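Local atomic coordinates of ralf, proline/betaine transporter (PDB entry 4D7Q), a protein that probably acts as a guanine-nucleotide exchange factor, here an engineered chimera of the Legionella RalF Sec7 domain and the Rickettsia RalF capping domain. Residues T262-S267 against E279-K284; Q144-N149 against F198-V203; K25-I30 against T336-K341; L68-A73 against A110-R115. The protein carries 2 engineered substitutions. All coordinates share one frame; numbering follows the deposited sequence. Where two conformers were deposited one is given.

Contact 1 of 4, residues T262-S267 against E279-K284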
# COMPACT_ATOMS: atom_id res chain seq x y z
N THR A 262 8.26 4.11 5.63
CA THR A 262 6.96 3.53 6.01
C THR A 262 7.00 2.74 7.31
O THR A 262 5.94 2.40 7.85
CB THR A 262 6.47 2.56 4.92
OG1 THR A 262 7.42 1.53 4.79
CG2 THR A 262 6.24 3.23 3.58
N GLY A 263 8.20 2.40 7.75
CA GLY A 263 8.38 1.61 8.96
C GLY A 263 8.20 0.13 8.74
O GLY A 263 8.20 -0.65 9.70
N TYR A 264 8.06 -0.28 7.47
CA TYR A 264 7.89 -1.69 7.10
C TYR A 264 9.20 -2.39 7.32
O TYR A 264 10.18 -2.07 6.65
CB TYR A 264 7.47 -1.78 5.62
CG TYR A 264 7.34 -3.16 5.05
CD1 TYR A 264 6.54 -4.13 5.67
CD2 TYR A 264 7.86 -3.47 3.80
CE1 TYR A 264 6.36 -5.39 5.10
CE2 TYR A 264 7.71 -4.73 3.23
CZ TYR A 264 6.96 -5.69 3.88
OH TYR A 264 6.79 -6.91 3.28
N LYS A 265 9.24 -3.30 8.31
CA LYS A 265 10.45 -4.05 8.67
C LYS A 265 10.60 -5.31 7.81
O LYS A 265 11.69 -5.87 7.74
CB LYS A 265 10.49 -4.40 10.17
CG LYS A 265 10.46 -3.21 11.13
CD LYS A 265 11.72 -2.34 11.02
CE LYS A 265 11.52 -0.98 11.61
NZ LYS A 265 12.78 -0.19 11.62
N GLY A 266 9.52 -5.73 7.18
CA GLY A 266 9.53 -6.91 6.33
C GLY A 266 8.38 -7.84 6.61
O GLY A 266 7.55 -7.59 7.51
N SER A 267 8.32 -8.93 5.83
CA SER A 267 7.24 -9.91 5.94
C SER A 267 7.72 -11.29 6.36
O SER A 267 8.67 -11.84 5.80
CB SER A 267 6.48 -10.03 4.62
OG SER A 267 5.59 -8.94 4.40
N GLU A 279 0.97 -14.37 5.50
CA GLU A 279 2.01 -13.37 5.65
C GLU A 279 1.79 -12.42 6.83
O GLU A 279 0.67 -11.95 7.04
CB GLU A 279 2.11 -12.59 4.32
CG GLU A 279 2.96 -11.34 4.33
CD GLU A 279 2.81 -10.47 3.10
OE1 GLU A 279 1.73 -10.49 2.47
OE2 GLU A 279 3.78 -9.76 2.75
N ILE A 280 2.87 -12.13 7.59
CA ILE A 280 2.82 -11.15 8.67
C ILE A 280 3.63 -9.95 8.21
O ILE A 280 4.86 -10.02 8.16
CB ILE A 280 3.29 -11.59 10.09
CG1 ILE A 280 2.76 -12.97 10.55
CG2 ILE A 280 2.92 -10.48 11.10
CD1 ILE A 280 3.52 -13.52 11.86
N GLN A 281 2.97 -8.82 7.96
CA GLN A 281 3.67 -7.58 7.63
C GLN A 281 3.91 -6.86 8.94
O GLN A 281 2.96 -6.62 9.69
CB GLN A 281 2.87 -6.70 6.70
CG GLN A 281 2.62 -7.31 5.31
CD GLN A 281 1.67 -6.40 4.57
OE1 GLN A 281 1.90 -5.20 4.46
NE2 GLN A 281 0.56 -6.95 4.12
N VAL A 282 5.20 -6.59 9.25
CA VAL A 282 5.68 -5.95 10.48
C VAL A 282 6.08 -4.48 10.19
O VAL A 282 6.93 -4.22 9.33
CB VAL A 282 6.87 -6.73 11.14
CG1 VAL A 282 7.40 -5.99 12.39
CG2 VAL A 282 6.46 -8.17 11.51
N TYR A 283 5.51 -3.56 10.98
CA TYR A 283 5.75 -2.12 10.93
C TYR A 283 6.12 -1.61 12.28
O TYR A 283 5.43 -1.88 13.26
CB TYR A 283 4.50 -1.35 10.48
CG TYR A 283 4.06 -1.71 9.09
CD1 TYR A 283 3.28 -2.85 8.85
CD2 TYR A 283 4.43 -0.94 7.99
CE1 TYR A 283 2.90 -3.21 7.56
CE2 TYR A 283 4.03 -1.27 6.71
CZ TYR A 283 3.25 -2.40 6.50
OH TYR A 283 2.89 -2.75 5.23
N LYS A 284 7.20 -0.85 12.34
CA LYS A 284 7.63 -0.23 13.59
C LYS A 284 8.06 1.21 13.27
O LYS A 284 8.66 1.43 12.21
CB LYS A 284 8.79 -1.02 14.25
CG LYS A 284 8.41 -2.43 14.74
CD LYS A 284 9.39 -2.98 15.78
CE LYS A 284 10.76 -3.26 15.21
NZ LYS A 284 11.80 -3.29 16.28
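Tyr264 and Tyr283 form an antiparallel non-hydrogen-bonded pair, with both side chains on the sheet face that also carries Ser267 and Gln281. Tyr264 can be followed outward. Its CB lies 3.6 Å from CE2 of Tyr283. CG stands opposite the backbone N (chi1 176°), and the ring extends toward Ser267. CD1 of Tyr264 sits over one face of the Tyr283 ring, offset to the rim, 3.8 Å from CZ of Tyr283. The two ring planes are 36° apart, an oblique pairing. Tyr264 CE1 meets CB of Gln281 at 4.1 Å. At the tip, Tyr264 OH donates to Ser267 OG at 2.6 Å, and Ser267 OG lies in the plane of the Tyr264 ring, at its edge. Ser267 OG in turn donates to Glu279 OE2 at 2.6 Å, on the anti side and somewhat out of the carboxylate plane. Ser267 thus relays a hydrogen-bond chain across the strands. Tyr283 OH donates to Gln281 OE1 and has a second partner in helix 110-127. Backbone bonds run from Lys265 N to Val282 O (2.7 Å) and from Lys284 N to Gly263 O (2.8 Å). Gly263 has positive phi and leads out of helix 256-262. Strands 264-271 and 277-283 make a beta hairpin in the antiparallel sheet of the capping domain.

Contact 2 of 4, residues Q144-N149 against F198-V203. Engineered in segment 198-203: Glu199 (natural residue Lys).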
# COMPACT_ATOMS: atom_id res chain seq x y z
N GLN A 144 10.10 12.35 -0.35
CA GLN A 144 10.52 13.51 0.44
C GLN A 144 9.40 14.53 0.58
O GLN A 144 9.24 15.09 1.66
CB GLN A 144 11.75 14.21 -0.16
CG GLN A 144 12.48 15.15 0.84
CD GLN A 144 13.11 14.38 1.99
OE1 GLN A 144 13.57 13.23 1.85
NE2 GLN A 144 13.15 14.98 3.17
N THR A 145 8.70 14.82 -0.56
CA THR A 145 7.62 15.81 -0.69
C THR A 145 6.45 15.43 0.21
O THR A 145 5.94 16.28 0.93
CB THR A 145 7.23 15.96 -2.18
OG1 THR A 145 8.36 16.42 -2.93
CG2 THR A 145 6.04 16.88 -2.40
N ILE A 146 6.05 14.15 0.20
CA ILE A 146 4.96 13.66 1.03
C ILE A 146 5.27 13.90 2.52
O ILE A 146 4.43 14.41 3.27
CB ILE A 146 4.71 12.15 0.77
CG1 ILE A 146 4.18 11.88 -0.67
CG2 ILE A 146 3.72 11.59 1.83
CD1 ILE A 146 4.27 10.30 -1.10
N MET A 147 6.47 13.46 2.96
CA MET A 147 6.89 13.55 4.35
C MET A 147 6.99 14.99 4.80
O MET A 147 6.46 15.32 5.86
CB MET A 147 8.22 12.81 4.59
CG MET A 147 8.73 12.99 6.02
SD MET A 147 10.35 12.28 6.30
CE MET A 147 11.37 13.41 5.47
N LEU A 148 7.69 15.85 4.00
CA LEU A 148 7.83 17.27 4.31
C LEU A 148 6.48 17.98 4.35
O LEU A 148 6.19 18.73 5.30
CB LEU A 148 8.80 17.97 3.36
CG LEU A 148 9.10 19.48 3.64
CD1 LEU A 148 9.80 19.69 5.02
CD2 LEU A 148 9.96 20.09 2.51
N ASN A 149 5.64 17.75 3.33
CA ASN A 149 4.31 18.37 3.30
C ASN A 149 3.48 18.03 4.53
O ASN A 149 2.91 18.93 5.13
CB ASN A 149 3.55 18.04 2.01
CG ASN A 149 2.21 18.72 1.95
OD1 ASN A 149 1.24 18.18 2.42
ND2 ASN A 149 2.14 19.95 1.44
N PHE A 198 -1.39 18.50 1.56
CA PHE A 198 -1.89 17.46 0.64
C PHE A 198 -3.23 16.93 1.11
O PHE A 198 -4.06 16.54 0.28
CB PHE A 198 -0.88 16.29 0.54
CG PHE A 198 0.27 16.45 -0.43
CD1 PHE A 198 0.64 17.72 -0.88
CD2 PHE A 198 0.99 15.35 -0.87
CE1 PHE A 198 1.73 17.88 -1.73
CE2 PHE A 198 2.07 15.51 -1.74
CZ PHE A 198 2.42 16.77 -2.19
N GLU A 199 -3.45 16.91 2.44
CA GLU A 199 -4.69 16.40 3.07
C GLU A 199 -4.97 14.99 2.56
O GLU A 199 -6.07 14.67 2.07
CB GLU A 199 -5.89 17.35 2.88
CG GLU A 199 -5.58 18.76 3.36
CD GLU A 199 -6.79 19.63 3.60
OE1 GLU A 199 -7.62 19.77 2.66
OE2 GLU A 199 -6.88 20.24 4.69
N LEU A 200 -3.93 14.19 2.67
CA LEU A 200 -3.87 12.87 2.14
C LEU A 200 -4.98 11.94 2.78
O LEU A 200 -5.18 12.11 3.95
CB LEU A 200 -2.51 12.22 2.32
CG LEU A 200 -1.49 12.63 1.28
CD1 LEU A 200 -0.30 11.72 1.21
CD2 LEU A 200 -2.08 12.92 -0.08
N ASN A 201 -5.79 11.00 2.23
CA ASN A 201 -6.69 10.13 2.91
C ASN A 201 -6.24 8.73 2.71
O ASN A 201 -6.10 8.30 1.59
CB ASN A 201 -8.09 10.30 2.37
CG ASN A 201 -8.53 11.74 2.39
OD1 ASN A 201 -8.43 12.39 3.40
ND2 ASN A 201 -8.98 12.25 1.27
N PHE A 202 -5.93 8.07 3.80
CA PHE A 202 -5.52 6.66 3.82
C PHE A 202 -6.67 5.81 4.29
O PHE A 202 -7.51 6.29 5.04
CB PHE A 202 -4.33 6.45 4.79
CG PHE A 202 -3.03 7.12 4.37
CD1 PHE A 202 -2.76 8.43 4.73
CD2 PHE A 202 -2.09 6.42 3.62
CE1 PHE A 202 -1.55 9.04 4.36
CE2 PHE A 202 -0.91 7.04 3.20
CZ PHE A 202 -0.64 8.34 3.59
N VAL A 203 -6.66 4.51 3.94
CA VAL A 203 -7.64 3.55 4.47
C VAL A 203 -7.40 3.50 6.02
O VAL A 203 -6.27 3.69 6.47
CB VAL A 203 -7.48 2.13 3.83
CG1 VAL A 203 -7.74 2.16 2.33
CG2 VAL A 203 -6.10 1.52 4.12
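The loop after helix 183-195 is fastened to helix 135-152 of the Sec7 part where Phe198 meets Asn149. This loop runs from the Sec7 part toward strand 208-214 of the capping part. The ring of Phe198 lies against one side of the helix, where Thr145, Ile146 and Asn149 line up. Asn149 CB is over one ring face, 4.2 Å from the ring centroid, as a CH-pi contact. The Asn149 amide plane is turned 32° from the ring. Thr145 reaches the ring with its methyl, CG2 lying 3.6 Å from CZ of Phe198. Thr145 OG1 is instead bonded within its own helix, to Leu141 O. Ile146 divides its branches. CG1 approaches the Phe198 ring, while CG2 meets CD1 of Leu200 at 4.1 Å. Leu101 of helix 93-102 touches both Ile146 and Leu200. The Asn149 amide also holds the backbone leading into Phe198. Asn149 CG is anti to the backbone N (chi1 -178°), which carries the amide out to the loop. There ND2 bonds to Lys196 O. On the other amide atom, Asn149 OD1 accepts from Phe198 N at 2.8 Å, the donor tilted 23° from the carbonyl plane.

Contact 3 of 4, residues K25-I30 against T336-K341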
# COMPACT_ATOMS: atom_id res chain seq x y z
N LYS A 25 -18.54 -7.02 -3.62
CA LYS A 25 -17.31 -7.82 -3.66
C LYS A 25 -16.49 -7.39 -4.89
O LYS A 25 -16.83 -7.77 -6.01
CB LYS A 25 -17.60 -9.34 -3.65
CG LYS A 25 -16.38 -10.15 -3.28
CD LYS A 25 -16.47 -11.62 -3.65
CE LYS A 25 -15.23 -12.31 -3.10
NZ LYS A 25 -15.20 -13.77 -3.41
N PRO A 26 -15.41 -6.59 -4.69
CA PRO A 26 -14.62 -6.07 -5.84
C PRO A 26 -14.21 -7.06 -6.92
O PRO A 26 -14.29 -6.73 -8.10
CB PRO A 26 -13.42 -5.42 -5.15
CG PRO A 26 -13.99 -4.92 -3.89
CD PRO A 26 -14.89 -6.05 -3.42
N LYS A 27 -13.83 -8.29 -6.52
CA LYS A 27 -13.46 -9.40 -7.40
C LYS A 27 -14.54 -9.67 -8.46
O LYS A 27 -14.22 -9.89 -9.63
CB LYS A 27 -13.23 -10.66 -6.56
CG LYS A 27 -12.80 -11.88 -7.36
CD LYS A 27 -12.50 -13.01 -6.42
CE LYS A 27 -11.76 -14.12 -7.09
NZ LYS A 27 -11.32 -15.13 -6.09
N ASN A 28 -15.82 -9.66 -8.04
CA ASN A 28 -16.98 -9.89 -8.89
C ASN A 28 -17.22 -8.77 -9.90
O ASN A 28 -17.66 -9.05 -11.02
CB ASN A 28 -18.22 -10.12 -8.02
CG ASN A 28 -18.27 -11.50 -7.39
OD1 ASN A 28 -17.55 -12.42 -7.76
ND2 ASN A 28 -19.13 -11.65 -6.40
N GLY A 29 -16.97 -7.52 -9.48
CA GLY A 29 -17.11 -6.35 -10.35
C GLY A 29 -16.05 -6.38 -11.43
O GLY A 29 -16.35 -6.18 -12.60
N ILE A 30 -14.80 -6.70 -11.03
CA ILE A 30 -13.66 -6.84 -11.93
C ILE A 30 -13.93 -7.97 -12.92
O ILE A 30 -13.74 -7.79 -14.13
CB ILE A 30 -12.31 -7.04 -11.15
CG1 ILE A 30 -11.94 -5.80 -10.28
CG2 ILE A 30 -11.16 -7.46 -12.07
CD1 ILE A 30 -11.73 -4.48 -11.00
N THR A 336 -10.60 -9.60 2.20
CA THR A 336 -9.46 -9.66 1.28
C THR A 336 -10.12 -9.66 -0.11
O THR A 336 -11.35 -9.67 -0.19
CB THR A 336 -8.54 -10.86 1.51
OG1 THR A 336 -9.19 -12.06 1.10
CG2 THR A 336 -8.02 -10.96 2.92
N TYR A 337 -9.33 -9.66 -1.19
CA TYR A 337 -9.90 -9.69 -2.54
C TYR A 337 -10.75 -10.98 -2.76
O TYR A 337 -11.74 -10.95 -3.51
CB TYR A 337 -8.75 -9.64 -3.55
CG TYR A 337 -9.21 -9.46 -4.98
CD1 TYR A 337 -9.72 -8.24 -5.42
CD2 TYR A 337 -9.09 -10.49 -5.91
CE1 TYR A 337 -10.11 -8.05 -6.74
CE2 TYR A 337 -9.44 -10.30 -7.25
CZ TYR A 337 -9.94 -9.08 -7.66
OH TYR A 337 -10.37 -8.89 -8.95
N ASP A 338 -10.37 -12.08 -2.10
CA ASP A 338 -10.99 -13.39 -2.25
C ASP A 338 -11.96 -13.83 -1.15
O ASP A 338 -12.85 -14.65 -1.41
CB ASP A 338 -9.88 -14.43 -2.40
CG ASP A 338 -8.95 -14.10 -3.54
OD1 ASP A 338 -9.38 -14.18 -4.70
OD2 ASP A 338 -7.78 -13.78 -3.27
N TYR A 339 -11.75 -13.34 0.07
CA TYR A 339 -12.56 -13.72 1.22
C TYR A 339 -13.29 -12.55 1.80
O TYR A 339 -12.69 -11.50 2.06
CB TYR A 339 -11.68 -14.40 2.28
CG TYR A 339 -11.20 -15.76 1.84
CD1 TYR A 339 -12.06 -16.86 1.82
CD2 TYR A 339 -9.88 -15.95 1.43
CE1 TYR A 339 -11.62 -18.11 1.40
CE2 TYR A 339 -9.43 -17.21 1.03
CZ TYR A 339 -10.31 -18.28 0.99
OH TYR A 339 -9.90 -19.52 0.56
N LEU A 340 -14.59 -12.75 2.02
CA LEU A 340 -15.46 -11.74 2.61
C LEU A 340 -15.03 -11.48 4.05
O LEU A 340 -14.41 -12.35 4.66
CB LEU A 340 -16.93 -12.23 2.56
CG LEU A 340 -17.56 -12.44 1.16
CD1 LEU A 340 -18.97 -13.02 1.27
CD2 LEU A 340 -17.61 -11.13 0.36
N LYS A 341 -15.35 -10.29 4.59
CA LYS A 341 -15.03 -9.96 5.98
C LYS A 341 -15.59 -11.01 6.96
O LYS A 341 -14.92 -11.36 7.94
CB LYS A 341 -15.56 -8.56 6.34
CG LYS A 341 -15.29 -8.18 7.79
CD LYS A 341 -15.86 -6.82 8.12
CE LYS A 341 -15.73 -6.55 9.60
NZ LYS A 341 -16.06 -5.14 9.91
O HOH W 1 -13.08 -8.80 -3.72
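An interface between the Sec7 and capping parts of the chimera has Lys27 crossing Tyr337 at about a right angle. Lys27 CB is over one face of the Tyr337 ring, 3.9 Å from the ring centroid, a CH-pi contact. Lys27 CG follows, 3.7 Å from CE2 of Tyr337. Lys27 leaves its backbone N on the far side of CB (chi1 -178°), runs out fully extended past the ring and reaches Asp338. There NZ makes a salt bridge to Asp338 OD1 at 2.6 Å, on the anti lone pair. Asp338 OD2 has a second charged partner, Arg305. Two fold elements come together here. One is the first turn of helix 26-40. The other is the loop after strand 332-334, in which Thr336 OG1 accepts from Tyr339 N in an ST motif. Lys25, at the N-cap position of the helix, sends an extended chain across to the loop. Its NZ donates to Asp338 O at 3.2 Å, from above the carbonyl plane. On the way, Lys25 CG passes 4.0 Å from CD2 of Leu340. A water accepts from Lys27 N and donates to Tyr337 O. At the far end of the ring, Tyr337 OH rests 3.5 Å from CB of Ile30.

Contact 4 of 4, residues L68-A73 against A110-R115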
# COMPACT_ATOMS: atom_id res chain seq x y z
N LEU A 68 -5.56 -1.44 -7.49
CA LEU A 68 -4.55 -0.74 -8.29
C LEU A 68 -3.11 -0.94 -7.80
O LEU A 68 -2.20 -0.99 -8.63
CB LEU A 68 -4.86 0.77 -8.39
CG LEU A 68 -6.02 1.14 -9.32
CD1 LEU A 68 -6.39 2.63 -9.16
CD2 LEU A 68 -5.70 0.82 -10.76
N SER A 69 -2.92 -1.02 -6.48
CA SER A 69 -1.58 -1.10 -5.87
C SER A 69 -1.10 -2.54 -5.56
O SER A 69 -0.08 -2.71 -4.89
CB SER A 69 -1.54 -0.25 -4.61
OG SER A 69 -2.44 -0.78 -3.65
N SER A 70 -1.86 -3.56 -6.02
CA SER A 70 -1.57 -4.96 -5.76
C SER A 70 -0.43 -5.51 -6.64
O SER A 70 -0.10 -4.88 -7.65
CB SER A 70 -2.84 -5.81 -5.83
OG SER A 70 -3.62 -5.59 -4.67
N PRO A 71 0.22 -6.63 -6.23
CA PRO A 71 1.42 -7.11 -6.95
C PRO A 71 1.28 -7.90 -8.24
O PRO A 71 2.27 -8.03 -8.96
CB PRO A 71 2.12 -7.97 -5.92
CG PRO A 71 1.04 -8.49 -5.06
CD PRO A 71 -0.00 -7.42 -5.00
N GLU A 72 0.11 -8.50 -8.51
CA GLU A 72 -0.04 -9.35 -9.71
C GLU A 72 -0.02 -8.60 -11.02
O GLU A 72 -0.34 -7.41 -11.05
CB GLU A 72 -1.21 -10.30 -9.56
CG GLU A 72 -0.96 -11.20 -8.36
CD GLU A 72 -2.09 -12.11 -7.91
OE1 GLU A 72 -2.97 -12.44 -8.74
OE2 GLU A 72 -2.06 -12.51 -6.72
N ALA A 73 0.43 -9.28 -12.08
CA ALA A 73 0.60 -8.76 -13.44
C ALA A 73 -0.58 -7.91 -13.90
O ALA A 73 -0.38 -6.78 -14.32
CB ALA A 73 0.86 -9.92 -14.42
N ALA A 110 3.02 -0.93 3.00
CA ALA A 110 4.19 -0.29 2.40
C ALA A 110 4.39 -0.64 0.92
O ALA A 110 4.64 0.25 0.11
CB ALA A 110 5.44 -0.63 3.18
N GLN A 111 4.33 -1.94 0.57
CA GLN A 111 4.57 -2.38 -0.82
C GLN A 111 3.54 -1.83 -1.78
O GLN A 111 3.87 -1.53 -2.93
CB GLN A 111 4.59 -3.90 -0.93
CG GLN A 111 5.74 -4.59 -0.20
CD GLN A 111 5.67 -6.05 -0.55
OE1 GLN A 111 5.69 -6.43 -1.72
NE2 GLN A 111 5.42 -6.88 0.43
N LYS A 112 2.29 -1.65 -1.29
CA LYS A 112 1.17 -1.08 -2.03
C LYS A 112 1.40 0.43 -2.26
O LYS A 112 1.30 0.89 -3.39
CB LYS A 112 -0.15 -1.37 -1.33
CG LYS A 112 -0.53 -2.85 -1.41
CD LYS A 112 -1.89 -3.15 -0.87
CE LYS A 112 -2.20 -4.61 -1.11
NZ LYS A 112 -3.31 -5.04 -0.23
N ILE A 113 1.74 1.19 -1.20
CA ILE A 113 2.01 2.64 -1.39
C ILE A 113 3.23 2.86 -2.33
O ILE A 113 3.26 3.81 -3.11
CB ILE A 113 2.10 3.46 -0.04
CG1 ILE A 113 1.88 4.99 -0.26
CG2 ILE A 113 3.42 3.23 0.70
CD1 ILE A 113 0.45 5.42 -0.38
N ASP A 114 4.22 1.95 -2.24
CA ASP A 114 5.43 1.94 -3.05
C ASP A 114 5.05 1.78 -4.53
O ASP A 114 5.53 2.54 -5.37
CB ASP A 114 6.33 0.79 -2.62
CG ASP A 114 7.74 0.89 -3.13
OD1 ASP A 114 8.20 2.01 -3.38
OD2 ASP A 114 8.39 -0.14 -3.26
N ARG A 115 4.16 0.83 -4.86
CA ARG A 115 3.73 0.66 -6.26
C ARG A 115 3.06 1.93 -6.83
O ARG A 115 3.29 2.27 -7.99
CB ARG A 115 2.86 -0.57 -6.42
CG ARG A 115 3.70 -1.83 -6.37
CD ARG A 115 2.86 -3.08 -6.54
NE ARG A 115 3.59 -4.18 -5.94
CZ ARG A 115 3.31 -4.69 -4.75
NH1 ARG A 115 2.24 -4.30 -4.08
NH2 ARG A 115 4.07 -5.65 -4.25
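Ser69 O is gripped by Arg115 NH1, which donates at 2.9 Å. The bond lies in the carbonyl plane and close to the plane of the guanidinium. A CA-H...O contact from Lys112 CA adds to it, 3.5 Å from Ser69 O. Ser69 is the first residue past helix 61-68, and the two partners belong to the first turns of helix 110-127. Arg115 reaches over with its chain extended from CG to NE. Its guanidinium has Pro71 CB over one face, 3.5 Å from Arg115 NH2. The carbonyl oxygen of Gln111 lies over the opposite face. The group is sandwiched between Pro71 and its own helix, which restricts its rotation. Ser69 OG sits between its backbone N and carbonyl carbon (chi1 64°), which places it 3.3 Å from Lys112 CB. Ser69 OG has its polar partner in Gly65 O of the preceding helix. Ser69 CB comes within 3.3 Å of Lys112 O. The lysine leads its NZ away to salt bridges with Asp66 and Glu109. Both segments lie in the Sec7 domain, where the loop joins helices 61-68 and 73-84. The arginine charge would be expected to polarise the Ser69 carbonyl, strengthening this bond between a helix end and the neighbouring helix.

Contact 4 is the nearest of the four to the centre of the chain, about 6 Å from it. It meets contact 1 directly, where Tyr283 OH lies 2.9 Å from Ala110 N and Ala110 also packs on Tyr264. The touch between contacts 1 and 4 joins the Sec7 and capping parts, as contact 3 does. Contact 2 ties the chain that leads from one part to the other to a Sec7 helix. It touches contact 4 through Phe202 CE2 and Ile113 CD1, 4.2 Å apart. Contact 3 stands about 17 Å from contact 4, centre to centre, and closes a loop of the chain that holds the other three. Contacts 2 and 3 lie on opposite sides of the chain centre. Glycerol near contacts 1, 3 and 4 probably comes from the crystallisation liquor.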